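Local structure of nucleoside kinase (Methanococcus jannaschii, 2C4E) at residues G12-D17 against S59-C64; K146-A151 against L174-H179; I229-I234 against D262-G267; A274-E279 against D291-R296. The protein phosphorylates a broad range of nucleosides, inosine, guanosine and cytidine best of all, to nucleoside monophosphates, with ATP as the preferred phosphate donor. All coordinates share one frame; numbering follows the deposited sequence.

Overall arrangement
Contacts 1 to 4 follow one another along the chain in series and belong to a ribokinase-family fold. Contacts 1 and 3 reach the same eight-stranded mixed sheet at its two outermost strands, 58-62 and 228-231; their centres lie about 27 Å apart, on opposite sides of the chain's centre. Contact 2 joins helices 141-151 and 170-178, its centre about 20 Å from that of contact 1. Contacts 3 and 4 share helix 263-277, with centres about 14 Å apart, and touch where Ile-234 meets Ser-275 and Arg-296. Contact 1 thus joins the large sheet to the strand bearing substrate-binding Asp-17, whereas contacts 2 to 4 pack helices onto that sheet or each other.

Contact 1: residues G12-D17 against S59-C64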
loop_
_atom_site.group_PDB
_atom_site.type_symbol
_atom_site.label_atom_id
_atom_site.label_comp_id
_atom_site.label_asym_id
_atom_site.label_seq_id
_atom_site.Cartn_x
_atom_site.Cartn_y
_atom_site.Cartn_z
ATOM N N GLY A 12 6.832 1.248 -21.406
ATOM C CA GLY A 12 6.649 0.446 -20.217
ATOM C C GLY A 12 6.083 1.260 -19.072
ATOM O O GLY A 12 5.449 2.296 -19.264
ATOM N N HIS A 13 6.350 0.792 -17.871
ATOM C CA HIS A 13 5.718 1.355 -16.686
ATOM C C HIS A 13 6.094 2.796 -16.392
ATOM O O HIS A 13 7.268 3.154 -16.354
ATOM C CB HIS A 13 6.065 0.503 -15.477
ATOM C CG HIS A 13 5.401 -0.834 -15.480
ATOM N ND1 HIS A 13 4.074 -1.006 -15.817
ATOM C CD2 HIS A 13 5.872 -2.061 -15.163
ATOM C CE1 HIS A 13 3.764 -2.288 -15.723
ATOM N NE2 HIS A 13 4.838 -2.949 -15.332
ATOM N N THR A 14 5.050 3.588 -16.166
ATOM C CA THR A 14 5.101 4.810 -15.407
ATOM C C THR A 14 4.306 4.560 -14.122
ATOM O O THR A 14 3.138 4.199 -14.179
ATOM C CB THR A 14 4.490 5.944 -16.239
ATOM O OG1 THR A 14 5.351 6.234 -17.351
ATOM C CG2 THR A 14 4.432 7.223 -15.438
ATOM N N ALA A 15 4.954 4.716 -12.971
ATOM C CA ALA A 15 4.362 4.311 -11.693
ATOM C C ALA A 15 4.708 5.247 -10.552
ATOM O O ALA A 15 5.685 5.974 -10.621
ATOM C CB ALA A 15 4.811 2.905 -11.333
ATOM N N LEU A 16 3.899 5.205 -9.497
ATOM C CA LEU A 16 4.197 5.911 -8.254
ATOM C C LEU A 16 4.713 4.899 -7.240
ATOM O O LEU A 16 4.044 3.908 -6.979
ATOM C CB LEU A 16 2.934 6.584 -7.724
ATOM C CG LEU A 16 2.354 7.618 -8.693
ATOM C CD1 LEU A 16 0.869 7.835 -8.425
ATOM C CD2 LEU A 16 3.144 8.914 -8.579
ATOM N N ASP A 17 5.902 5.150 -6.688
ATOM C CA ASP A 17 6.561 4.265 -5.732
ATOM C C ASP A 17 6.387 4.808 -4.304
ATOM O O ASP A 17 6.615 5.986 -4.049
ATOM C CB ASP A 17 8.063 4.172 -6.024
ATOM C CG ASP A 17 8.389 3.584 -7.396
ATOM O OD1 ASP A 17 7.534 2.914 -8.013
ATOM O OD2 ASP A 17 9.514 3.731 -7.915
ATOM N N SER A 59 13.305 12.682 -25.034
ATOM C CA SER A 59 12.666 11.394 -24.859
ATOM C C SER A 59 11.164 11.531 -24.971
ATOM O O SER A 59 10.590 12.610 -24.823
ATOM C CB SER A 59 13.049 10.751 -23.522
ATOM O OG SER A 59 12.645 11.541 -22.425
ATOM N N GLU A 60 10.536 10.413 -25.271
ATOM C CA GLU A 60 9.096 10.322 -25.294
ATOM C C GLU A 60 8.720 9.062 -24.544
ATOM O O GLU A 60 9.486 8.111 -24.498
ATOM C CB GLU A 60 8.554 10.313 -26.730
ATOM C CG GLU A 60 8.946 9.138 -27.614
ATOM C CD GLU A 60 8.281 9.196 -28.994
ATOM O OE1 GLU A 60 7.801 10.276 -29.384
ATOM O OE2 GLU A 60 8.236 8.158 -29.701
ATOM N N LEU A 61 7.537 9.061 -23.965
ATOM C CA LEU A 61 7.095 7.992 -23.100
ATOM C C LEU A 61 5.814 7.367 -23.613
ATOM O O LEU A 61 4.882 8.086 -24.024
ATOM C CB LEU A 61 6.897 8.582 -21.706
ATOM C CG LEU A 61 6.709 7.704 -20.468
ATOM C CD1 LEU A 61 7.875 6.796 -20.214
ATOM C CD2 LEU A 61 6.504 8.633 -19.281
ATOM N N LEU A 62 5.765 6.039 -23.618
ATOM C CA LEU A 62 4.556 5.295 -23.947
ATOM C C LEU A 62 4.252 4.398 -22.751
ATOM O O LEU A 62 4.972 3.433 -22.502
ATOM C CB LEU A 62 4.733 4.456 -25.217
ATOM C CG LEU A 62 3.428 3.943 -25.840
ATOM C CD1 LEU A 62 3.720 3.402 -27.225
ATOM C CD2 LEU A 62 2.756 2.872 -24.981
ATOM N N SER A 63 3.200 4.753 -22.012
ATOM C CA SER A 63 2.746 4.014 -20.842
ATOM C C SER A 63 1.231 4.093 -20.735
ATOM O O SER A 63 0.614 4.993 -21.302
ATOM C CB SER A 63 3.314 4.615 -19.548
ATOM O OG SER A 63 4.714 4.786 -19.601
ATOM N N CYS A 64 0.648 3.154 -20.000
ATOM C CA CYS A 64 -0.740 3.257 -19.556
ATOM C C CYS A 64 -0.806 3.841 -18.140
ATOM O O CYS A 64 -0.264 3.267 -17.190
ATOM C CB CYS A 64 -1.411 1.882 -19.558
ATOM S SG CYS A 64 -1.645 1.164 -21.196
HETATM O O HOH W 1 2.219 3.046 -16.419
#
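Ser-63 reaches across to Gly-12 and Thr-14 and ties the two segments together through its hydroxyl. Its CB already sits 3.2 Å from Gly-12 O. One bond further, OG, turned anti to the carbonyl carbon (chi1 -51°), donates to Gly-12 O at 2.6 Å, arriving nearly along the C=O axis, and accepts from Thr-14 OG1 at 2.8 Å. The chain of bonds thus runs from the threonine hydroxyl through the serine to a buried backbone carbonyl. Leu-61 covers the threonine end, its CD2 3.3 Å from Thr-14 OG1. A cysteine in place of Ser-63 would probably weaken both bonds, leaving Gly-12 O and Thr-14 OG1 without a firm mate in a buried spot. In the ribokinase fold this is where edge strand 58-62 of the large sheet lies beside strand 7-11, whose chain then runs on into strand 15-21 of the smaller sheet and to substrate-binding Asp-17. The sheet pairing is carried past the end of strand 7-11 by Gly-12 N, which donates to Leu-62 O at 3.1 Å in a nearly straight bond (167°). Glycine suits this place, since at its backbone angles a CB would jam against the preceding carbonyl O. Beyond the serine a water takes the N-H of Thr-14, 2.9 Å from its N, and donates to Cys-64 O at 2.6 Å. Tyr-121 OH hydrogen-bonds to Cys-64 N.

Contact 2: residues K146-A151 against L174-H179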
loop_
_atom_site.group_PDB
_atom_site.type_symbol
_atom_site.label_atom_id
_atom_site.label_comp_id
_atom_site.label_asym_id
_atom_site.label_seq_id
_atom_site.Cartn_x
_atom_site.Cartn_y
_atom_site.Cartn_z
ATOM N N LYS A 146 5.218 -6.854 -29.291
ATOM C CA LYS A 146 4.674 -6.140 -30.444
ATOM C C LYS A 146 5.534 -4.934 -30.775
ATOM O O LYS A 146 5.799 -4.670 -31.935
ATOM C CB LYS A 146 3.242 -5.650 -30.212
ATOM C CG LYS A 146 2.196 -6.734 -30.100
ATOM C CD LYS A 146 0.843 -6.097 -29.823
ATOM C CE LYS A 146 -0.290 -7.093 -29.935
ATOM N NZ LYS A 146 -1.549 -6.570 -29.323
ATOM N N CYS A 147 5.977 -4.209 -29.746
ATOM C CA CYS A 147 6.815 -3.028 -29.944
ATOM C C CYS A 147 8.136 -3.398 -30.602
ATOM O O CYS A 147 8.538 -2.739 -31.576
ATOM C CB CYS A 147 7.085 -2.304 -28.627
ATOM S SG CYS A 147 5.635 -1.466 -27.963
ATOM N N ALA A 148 8.772 -4.458 -30.105
ATOM C CA ALA A 148 10.060 -4.912 -30.635
ATOM C C ALA A 148 9.904 -5.329 -32.080
ATOM O O ALA A 148 10.704 -4.954 -32.911
ATOM C CB ALA A 148 10.604 -6.068 -29.828
ATOM N N LYS A 149 8.855 -6.099 -32.374
ATOM C CA LYS A 149 8.670 -6.625 -33.728
ATOM C C LYS A 149 8.298 -5.525 -34.720
ATOM O O LYS A 149 8.716 -5.573 -35.871
ATOM C CB LYS A 149 7.657 -7.787 -33.729
ATOM C CG LYS A 149 8.232 -9.039 -33.079
ATOM C CD LYS A 149 7.265 -10.211 -32.971
ATOM C CE LYS A 149 7.117 -10.962 -34.275
ATOM N NZ LYS A 149 6.484 -12.292 -34.054
ATOM N N LYS A 150 7.563 -4.505 -34.283
ATOM C CA LYS A 150 7.250 -3.368 -35.148
ATOM C C LYS A 150 8.440 -2.442 -35.404
ATOM O O LYS A 150 8.633 -1.946 -36.530
ATOM C CB LYS A 150 6.101 -2.554 -34.552
ATOM C CG LYS A 150 5.436 -1.588 -35.544
ATOM C CD LYS A 150 4.249 -0.899 -34.897
ATOM C CE LYS A 150 3.590 0.082 -35.840
ATOM N NZ LYS A 150 2.939 -0.578 -36.996
ATOM N N ALA A 151 9.239 -2.217 -34.370
ATOM C CA ALA A 151 10.353 -1.276 -34.434
ATOM C C ALA A 151 11.583 -1.885 -35.088
ATOM O O ALA A 151 12.316 -1.214 -35.809
ATOM C CB ALA A 151 10.696 -0.780 -33.049
ATOM N N LEU A 174 13.185 -15.878 -26.915
ATOM C CA LEU A 174 13.991 -16.001 -28.113
ATOM C C LEU A 174 13.443 -15.022 -29.141
ATOM O O LEU A 174 14.198 -14.294 -29.762
ATOM C CB LEU A 174 13.948 -17.432 -28.650
ATOM C CG LEU A 174 14.782 -17.732 -29.888
ATOM C CD1 LEU A 174 16.259 -17.450 -29.635
ATOM C CD2 LEU A 174 14.571 -19.202 -30.302
ATOM N N GLU A 175 12.125 -14.950 -29.255
ATOM C CA GLU A 175 11.504 -14.055 -30.250
ATOM C C GLU A 175 11.804 -12.577 -30.010
ATOM O O GLU A 175 12.147 -11.870 -30.941
ATOM C CB GLU A 175 9.994 -14.287 -30.323
ATOM C CG GLU A 175 9.315 -13.543 -31.461
ATOM C CD GLU A 175 9.641 -14.082 -32.850
ATOM O OE1 GLU A 175 10.392 -15.082 -32.980
ATOM O OE2 GLU A 175 9.120 -13.499 -33.822
ATOM N N ILE A 176 11.690 -12.091 -28.778
ATOM C CA ILE A 176 11.962 -10.681 -28.545
ATOM C C ILE A 176 13.457 -10.369 -28.706
ATOM O O ILE A 176 13.818 -9.316 -29.221
ATOM C CB ILE A 176 11.388 -10.218 -27.183
ATOM C CG1 ILE A 176 11.333 -8.695 -27.121
ATOM C CG2 ILE A 176 12.195 -10.785 -25.998
ATOM C CD1 ILE A 176 10.353 -8.176 -26.105
ATOM N N ILE A 177 14.319 -11.289 -28.291
ATOM C CA ILE A 177 15.759 -11.116 -28.444
ATOM C C ILE A 177 16.151 -11.069 -29.922
ATOM O O ILE A 177 17.080 -10.362 -30.288
ATOM C CB ILE A 177 16.545 -12.220 -27.681
ATOM C CG1 ILE A 177 16.456 -11.951 -26.194
ATOM C CG2 ILE A 177 18.001 -12.297 -28.148
ATOM C CD1 ILE A 177 17.127 -13.047 -25.333
ATOM N N GLU A 178 15.407 -11.784 -30.768
ATOM C CA GLU A 178 15.712 -11.824 -32.181
ATOM C C GLU A 178 15.326 -10.475 -32.808
ATOM O O GLU A 178 15.755 -10.167 -33.909
ATOM C CB GLU A 178 15.085 -13.053 -32.866
ATOM C CG GLU A 178 15.846 -14.308 -32.411
ATOM C CD GLU A 178 15.529 -15.582 -33.147
ATOM O OE1 GLU A 178 14.353 -15.784 -33.518
ATOM O OE2 GLU A 178 16.474 -16.397 -33.308
ATOM N N HIS A 179 14.550 -9.685 -32.071
ATOM C CA HIS A 179 14.162 -8.323 -32.490
ATOM C C HIS A 179 14.752 -7.251 -31.588
ATOM O O HIS A 179 14.171 -6.175 -31.414
ATOM C CB HIS A 179 12.654 -8.221 -32.504
ATOM C CG HIS A 179 12.010 -9.180 -33.447
ATOM N ND1 HIS A 179 11.596 -8.827 -34.713
ATOM C CD2 HIS A 179 11.737 -10.499 -33.315
ATOM C CE1 HIS A 179 11.091 -9.892 -35.314
ATOM N NE2 HIS A 179 11.155 -10.916 -34.483
#
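Ala-148 and Lys-149 face Ile-176, Glu-175 and His-179 where two neighbouring helices of the ribokinase fold, 141-151 and 170-178, pack side by side, each also touching the large sheet. The close-packed part lies on the sheet side. There the methyl of Ala-148 sits 3.8 Å from Ile-176 CG1, and the small residue lets the backbones come near, with the CA atoms of Ala-148 and His-179 5.6 Å apart. Ile-176 sends CG1 anti to its backbone N (chi1 -164°), which brings that branch round to the alanine. Below them Ala-148 rests on Ile-136 and Ile-176 on Phe-159, residues of strands 131-136 and 156-159.

On the outer side the contact is made by long, more exposed polar chains. Lys-149 lays its aliphatic part over His-179: CG stands 3.6 Å from the ring centroid and only 2° off the ring normal, a CH-pi contact centred on the face. A bend at chi3 then turns the rest of the lysine across the Glu-175 side chain at about a right angle. Glu-175 OE2 takes a weak hydrogen bond from His-179 NE2 at 3.4 Å. The lysine ends in a salt bridge to the same oxygen, Lys-149 NZ lying 2.9 Å from Glu-175 OE2 on the anti side of the carboxylate, 28° out of its plane.

Contact 3: residues I229-I234 against D262-G267; sequences IEIPCI and DLEKCG
Ile-229 and Ile-231 both point toward the first turns of helix 263-277, which packs against edge strand 228-231 of the large ribokinase-fold sheet; the short axes run nearly parallel, 20° apart and 8.6 Å from each other. The two isoleucines share a first torsion (chi1 -51°), with CG2 anti to the backbone N, yet part at the second. In Ile-229 the chain stays extended and CD1 lies 4.3 Å from Leu-263 CB, while CG2 meets Glu-264 CG at 3.8 Å. Ile-231 instead folds back at chi2 (-65°), bringing CD1 to 3.6 Å from Glu-264 O, and its CG2 approaches Gly-267 O at 3.5 Å. Gly-267 matters here: a CB on it would run into Ile-231 CD1. Both isoleucines also touch Ile-222 of the neighbouring strand. Asp-262 serves as N-cap of the helix, its OD1 accepting from Lys-265 N at 3.1 Å from above the carboxylate plane. Glu-264 is exposed, and its extended chain crosses Ile-229 obliquely, with CB and CG against the CG2 methyl of Ile-229. Its carboxylate finishes the contact through a water, which donates to Glu-264 OE2 at 2.9 Å and to Glu-230 O at 2.7 Å.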
loop_
_atom_site.group_PDB
_atom_site.type_symbol
_atom_site.label_atom_id
_atom_site.label_comp_id
_atom_site.label_asym_id
_atom_site.label_seq_id
_atom_site.Cartn_x
_atom_site.Cartn_y
_atom_site.Cartn_z
ATOM N N ILE A 229 34.075 -5.630 -23.575
ATOM C CA ILE A 229 34.476 -4.372 -22.959
ATOM C C ILE A 229 34.092 -4.361 -21.496
ATOM O O ILE A 229 32.919 -4.415 -21.155
ATOM C CB ILE A 229 33.782 -3.172 -23.645
ATOM C CG1 ILE A 229 33.959 -3.242 -25.166
ATOM C CG2 ILE A 229 34.307 -1.862 -23.061
ATOM C CD1 ILE A 229 33.101 -2.231 -25.916
ATOM N N GLU A 230 35.093 -4.251 -20.629
ATOM C CA GLU A 230 34.860 -4.201 -19.198
ATOM C C GLU A 230 34.720 -2.760 -18.724
ATOM O O GLU A 230 35.598 -1.931 -18.961
ATOM C CB GLU A 230 36.010 -4.894 -18.474
ATOM C CG GLU A 230 36.146 -6.346 -18.881
ATOM C CD GLU A 230 35.612 -7.292 -17.828
ATOM O OE1 GLU A 230 34.434 -7.133 -17.456
ATOM O OE2 GLU A 230 36.367 -8.177 -17.371
ATOM N N ILE A 231 33.613 -2.481 -18.048
ATOM C CA ILE A 231 33.290 -1.151 -17.554
ATOM C C ILE A 231 33.329 -1.205 -16.041
ATOM O O ILE A 231 32.614 -2.005 -15.450
ATOM C CB ILE A 231 31.862 -0.741 -17.997
ATOM C CG1 ILE A 231 31.671 -0.925 -19.503
ATOM C CG2 ILE A 231 31.565 0.686 -17.563
ATOM C CD1 ILE A 231 32.547 -0.016 -20.365
ATOM N N PRO A 232 34.155 -0.382 -15.393
ATOM C CA PRO A 232 34.180 -0.389 -13.933
ATOM C C PRO A 232 32.947 0.279 -13.349
ATOM O O PRO A 232 32.221 1.019 -14.036
ATOM C CB PRO A 232 35.455 0.403 -13.582
ATOM C CG PRO A 232 36.119 0.730 -14.883
ATOM C CD PRO A 232 35.110 0.592 -15.948
ATOM N N CYS A 233 32.689 -0.037 -12.089
ATOM C CA CYS A 233 31.735 0.699 -11.289
ATOM C C CYS A 233 32.368 2.045 -10.947
ATOM O O CYS A 233 33.570 2.115 -10.703
ATOM C CB CYS A 233 31.429 -0.081 -10.015
ATOM S SG CYS A 233 30.120 0.643 -9.011
ATOM N N ILE A 234 31.567 3.107 -10.955
ATOM C CA ILE A 234 32.037 4.442 -10.605
ATOM C C ILE A 234 31.586 4.726 -9.179
ATOM O O ILE A 234 30.397 4.664 -8.873
ATOM C CB ILE A 234 31.481 5.508 -11.585
ATOM C CG1 ILE A 234 32.019 5.276 -13.005
ATOM C CG2 ILE A 234 31.815 6.919 -11.102
ATOM C CD1 ILE A 234 33.491 5.634 -13.207
ATOM N N ASP A 262 31.254 5.881 -28.735
ATOM C CA ASP A 262 31.500 4.443 -28.894
ATOM C C ASP A 262 30.938 3.687 -27.681
ATOM O O ASP A 262 30.577 4.284 -26.660
ATOM C CB ASP A 262 32.974 4.131 -29.230
ATOM C CG ASP A 262 33.921 4.254 -28.048
ATOM O OD1 ASP A 262 33.587 4.844 -27.004
ATOM O OD2 ASP A 262 35.080 3.777 -28.093
ATOM N N LEU A 263 30.786 2.375 -27.822
ATOM C CA LEU A 263 30.068 1.625 -26.798
ATOM C C LEU A 263 30.781 1.649 -25.460
ATOM O O LEU A 263 30.132 1.672 -24.422
ATOM C CB LEU A 263 29.807 0.187 -27.250
ATOM C CG LEU A 263 28.836 0.097 -28.435
ATOM C CD1 LEU A 263 28.674 -1.338 -28.893
ATOM C CD2 LEU A 263 27.462 0.675 -28.164
ATOM N N GLU A 264 32.115 1.675 -25.458
ATOM C CA GLU A 264 32.823 1.760 -24.194
ATOM C C GLU A 264 32.435 3.036 -23.458
ATOM O O GLU A 264 32.129 3.000 -22.276
ATOM C CB GLU A 264 34.339 1.719 -24.368
ATOM C CG GLU A 264 35.083 1.836 -23.052
ATOM C CD GLU A 264 36.554 1.481 -23.157
ATOM O OE1 GLU A 264 37.074 1.387 -24.284
ATOM O OE2 GLU A 264 37.188 1.287 -22.101
ATOM N N LYS A 265 32.459 4.165 -24.151
ATOM C CA LYS A 265 32.056 5.423 -23.508
ATOM C C LYS A 265 30.596 5.384 -23.084
ATOM O O LYS A 265 30.242 5.930 -22.039
ATOM C CB LYS A 265 32.341 6.635 -24.396
ATOM C CG LYS A 265 32.021 7.970 -23.718
ATOM C CD LYS A 265 32.920 9.111 -24.226
ATOM C CE LYS A 265 32.410 10.473 -23.789
ATOM N NZ LYS A 265 33.360 11.532 -24.188
ATOM N N CYS A 266 29.747 4.722 -23.867
ATOM C CA CYS A 266 28.358 4.553 -23.462
ATOM C C CYS A 266 28.283 3.840 -22.126
ATOM O O CYS A 266 27.527 4.247 -21.242
ATOM C CB CYS A 266 27.561 3.794 -24.510
ATOM S SG CYS A 266 27.323 4.721 -26.041
ATOM N N GLY A 267 29.083 2.790 -21.962
ATOM C CA GLY A 267 29.126 2.052 -20.717
ATOM C C GLY A 267 29.585 2.908 -19.553
ATOM O O GLY A 267 29.007 2.842 -18.472
HETATM O O HOH W 2 36.169 0.616 -19.500
#

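Contact 4: residues A274-E279 against D291-R296; sequences ASFVVE and DKVVER
The end of helix 263-277 meets C-terminal helix 290-299 through Phe-276, Ser-275 and Glu-279 on one side and Arg-296 on the other. The arginine guanidinium lies flat on the phenylalanine ring, planes 9° apart, with Arg-296 CZ 3.6 Å from the Phe-276 ring centroid in a stacked cation-pi contact. With CG placed opposite the backbone N (chi1 -172°) and a bend at chi3, the arginine carries its flat group over the ring. Its outer end grips Glu-279 with both NH1 and NH2, each 2.9 Å from the single oxygen Glu-279 OE2. NH2 comes in on the syn side and NH1 from higher above the carboxylate plane. At the guanidinium edge, NH1 also donates to Ser-275 OG at 3.0 Å, almost in the guanidinium plane. That hydroxyl hydrogen-bonds to Ala-272 O as well. In this ribokinase fold the two helices come together beside the loop that holds Gly-237, whose N shares the same Glu-279 oxygen, so the carboxylate links that loop to the arginine. A methionine in place of Arg-296 would probably leave Glu-279 without its countercharge and Phe-276 without its flat cation. The ring of Phe-276 turns its edge to the helix backbone, CZ lying 3.6 Å from Lys-292 O. Its CE1 meets Val-293 CG2 at 4.2 Å, and Pro-288 touches both Phe-276 and Val-293.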
loop_
_atom_site.group_PDB
_atom_site.type_symbol
_atom_site.label_atom_id
_atom_site.label_comp_id
_atom_site.label_asym_id
_atom_site.label_seq_id
_atom_site.Cartn_x
_atom_site.Cartn_y
_atom_site.Cartn_z
ATOM N N ALA A 274 24.599 6.140 -13.030
ATOM C CA ALA A 274 24.108 5.305 -11.941
ATOM C C ALA A 274 24.688 5.702 -10.601
ATOM O O ALA A 274 24.032 5.539 -9.569
ATOM C CB ALA A 274 24.419 3.835 -12.214
ATOM N N SER A 275 25.913 6.226 -10.614
ATOM C CA SER A 275 26.588 6.633 -9.386
ATOM C C SER A 275 25.924 7.846 -8.729
ATOM O O SER A 275 26.067 8.040 -7.525
ATOM C CB SER A 275 28.076 6.910 -9.646
ATOM O OG SER A 275 28.284 8.163 -10.282
ATOM N N PHE A 276 25.210 8.661 -9.511
ATOM C CA PHE A 276 24.465 9.799 -8.958
ATOM C C PHE A 276 23.130 9.388 -8.349
ATOM O O PHE A 276 22.731 9.892 -7.296
ATOM C CB PHE A 276 24.186 10.850 -10.031
ATOM C CG PHE A 276 25.335 11.748 -10.310
ATOM C CD1 PHE A 276 26.162 11.518 -11.403
ATOM C CD2 PHE A 276 25.593 12.836 -9.498
ATOM C CE1 PHE A 276 27.232 12.352 -11.656
ATOM C CE2 PHE A 276 26.659 13.669 -9.754
ATOM C CZ PHE A 276 27.478 13.426 -10.840
ATOM N N VAL A 277 22.418 8.505 -9.039
ATOM C CA VAL A 277 21.039 8.202 -8.659
ATOM C C VAL A 277 20.981 7.478 -7.323
ATOM O O VAL A 277 20.082 7.718 -6.519
ATOM C CB VAL A 277 20.312 7.405 -9.771
ATOM C CG1 VAL A 277 18.888 7.069 -9.359
ATOM C CG2 VAL A 277 20.292 8.224 -11.014
ATOM N N VAL A 278 21.959 6.619 -7.068
ATOM C CA VAL A 278 22.033 5.907 -5.792
ATOM C C VAL A 278 22.279 6.795 -4.565
ATOM O O VAL A 278 22.203 6.309 -3.438
ATOM C CB VAL A 278 23.106 4.784 -5.808
ATOM C CG1 VAL A 278 22.750 3.727 -6.821
ATOM C CG2 VAL A 278 24.503 5.343 -6.084
ATOM N N GLU A 279 22.560 8.081 -4.768
ATOM C CA GLU A 279 22.865 8.988 -3.657
ATOM C C GLU A 279 21.632 9.561 -2.953
ATOM O O GLU A 279 21.768 10.247 -1.935
ATOM C CB GLU A 279 23.753 10.142 -4.129
ATOM C CG GLU A 279 25.059 9.688 -4.753
ATOM C CD GLU A 279 25.965 10.834 -5.156
ATOM O OE1 GLU A 279 25.543 12.011 -5.089
ATOM O OE2 GLU A 279 27.117 10.549 -5.530
ATOM N N ASP A 291 26.825 17.316 -18.285
ATOM C CA ASP A 291 28.116 17.865 -17.881
ATOM C C ASP A 291 28.539 17.335 -16.516
ATOM O O ASP A 291 29.719 17.098 -16.297
ATOM C CB ASP A 291 28.115 19.395 -17.902
ATOM C CG ASP A 291 28.092 19.964 -19.313
ATOM O OD1 ASP A 291 28.276 19.205 -20.306
ATOM O OD2 ASP A 291 27.892 21.175 -19.519
ATOM N N LYS A 292 27.584 17.112 -15.612
ATOM C CA LYS A 292 27.913 16.577 -14.290
ATOM C C LYS A 292 28.408 15.131 -14.375
ATOM O O LYS A 292 29.298 14.728 -13.617
ATOM C CB LYS A 292 26.719 16.669 -13.325
ATOM C CG LYS A 292 26.398 18.084 -12.864
ATOM C CD LYS A 292 27.299 18.541 -11.722
ATOM C CE LYS A 292 27.095 20.019 -11.410
ATOM N NZ LYS A 292 28.153 20.560 -10.512
ATOM N N VAL A 293 27.831 14.354 -15.289
ATOM C CA VAL A 293 28.253 12.978 -15.485
ATOM C C VAL A 293 29.648 12.935 -16.098
ATOM O O VAL A 293 30.499 12.151 -15.665
ATOM C CB VAL A 293 27.255 12.217 -16.374
ATOM C CG1 VAL A 293 27.850 10.930 -16.899
ATOM C CG2 VAL A 293 25.986 11.937 -15.595
ATOM N N VAL A 294 29.888 13.779 -17.094
ATOM C CA VAL A 294 31.209 13.831 -17.718
ATOM C C VAL A 294 32.259 14.217 -16.674
ATOM O O VAL A 294 33.341 13.630 -16.630
ATOM C CB VAL A 294 31.223 14.785 -18.945
ATOM C CG1 VAL A 294 32.636 14.962 -19.484
ATOM C CG2 VAL A 294 30.306 14.233 -20.040
ATOM N N GLU A 295 31.922 15.171 -15.812
ATOM C CA GLU A 295 32.836 15.641 -14.770
ATOM C C GLU A 295 33.213 14.533 -13.793
ATOM O O GLU A 295 34.356 14.446 -13.344
ATOM C CB GLU A 295 32.203 16.811 -14.011
ATOM C CG GLU A 295 33.125 17.550 -13.058
ATOM C CD GLU A 295 32.401 18.641 -12.283
ATOM O OE1 GLU A 295 31.178 18.508 -12.061
ATOM O OE2 GLU A 295 33.052 19.634 -11.897
ATOM N N ARG A 296 32.254 13.674 -13.465
ATOM C CA ARG A 296 32.504 12.622 -12.488
ATOM C C ARG A 296 33.417 11.539 -13.051
ATOM O O ARG A 296 34.282 11.043 -12.336
ATOM C CB ARG A 296 31.206 12.011 -11.981
ATOM C CG ARG A 296 31.432 11.063 -10.843
ATOM C CD ARG A 296 30.192 10.691 -10.110
ATOM N NE ARG A 296 29.839 11.664 -9.083
ATOM C CZ ARG A 296 28.851 11.481 -8.212
ATOM N NH1 ARG A 296 28.139 10.367 -8.253
ATOM N NH2 ARG A 296 28.587 12.401 -7.290
#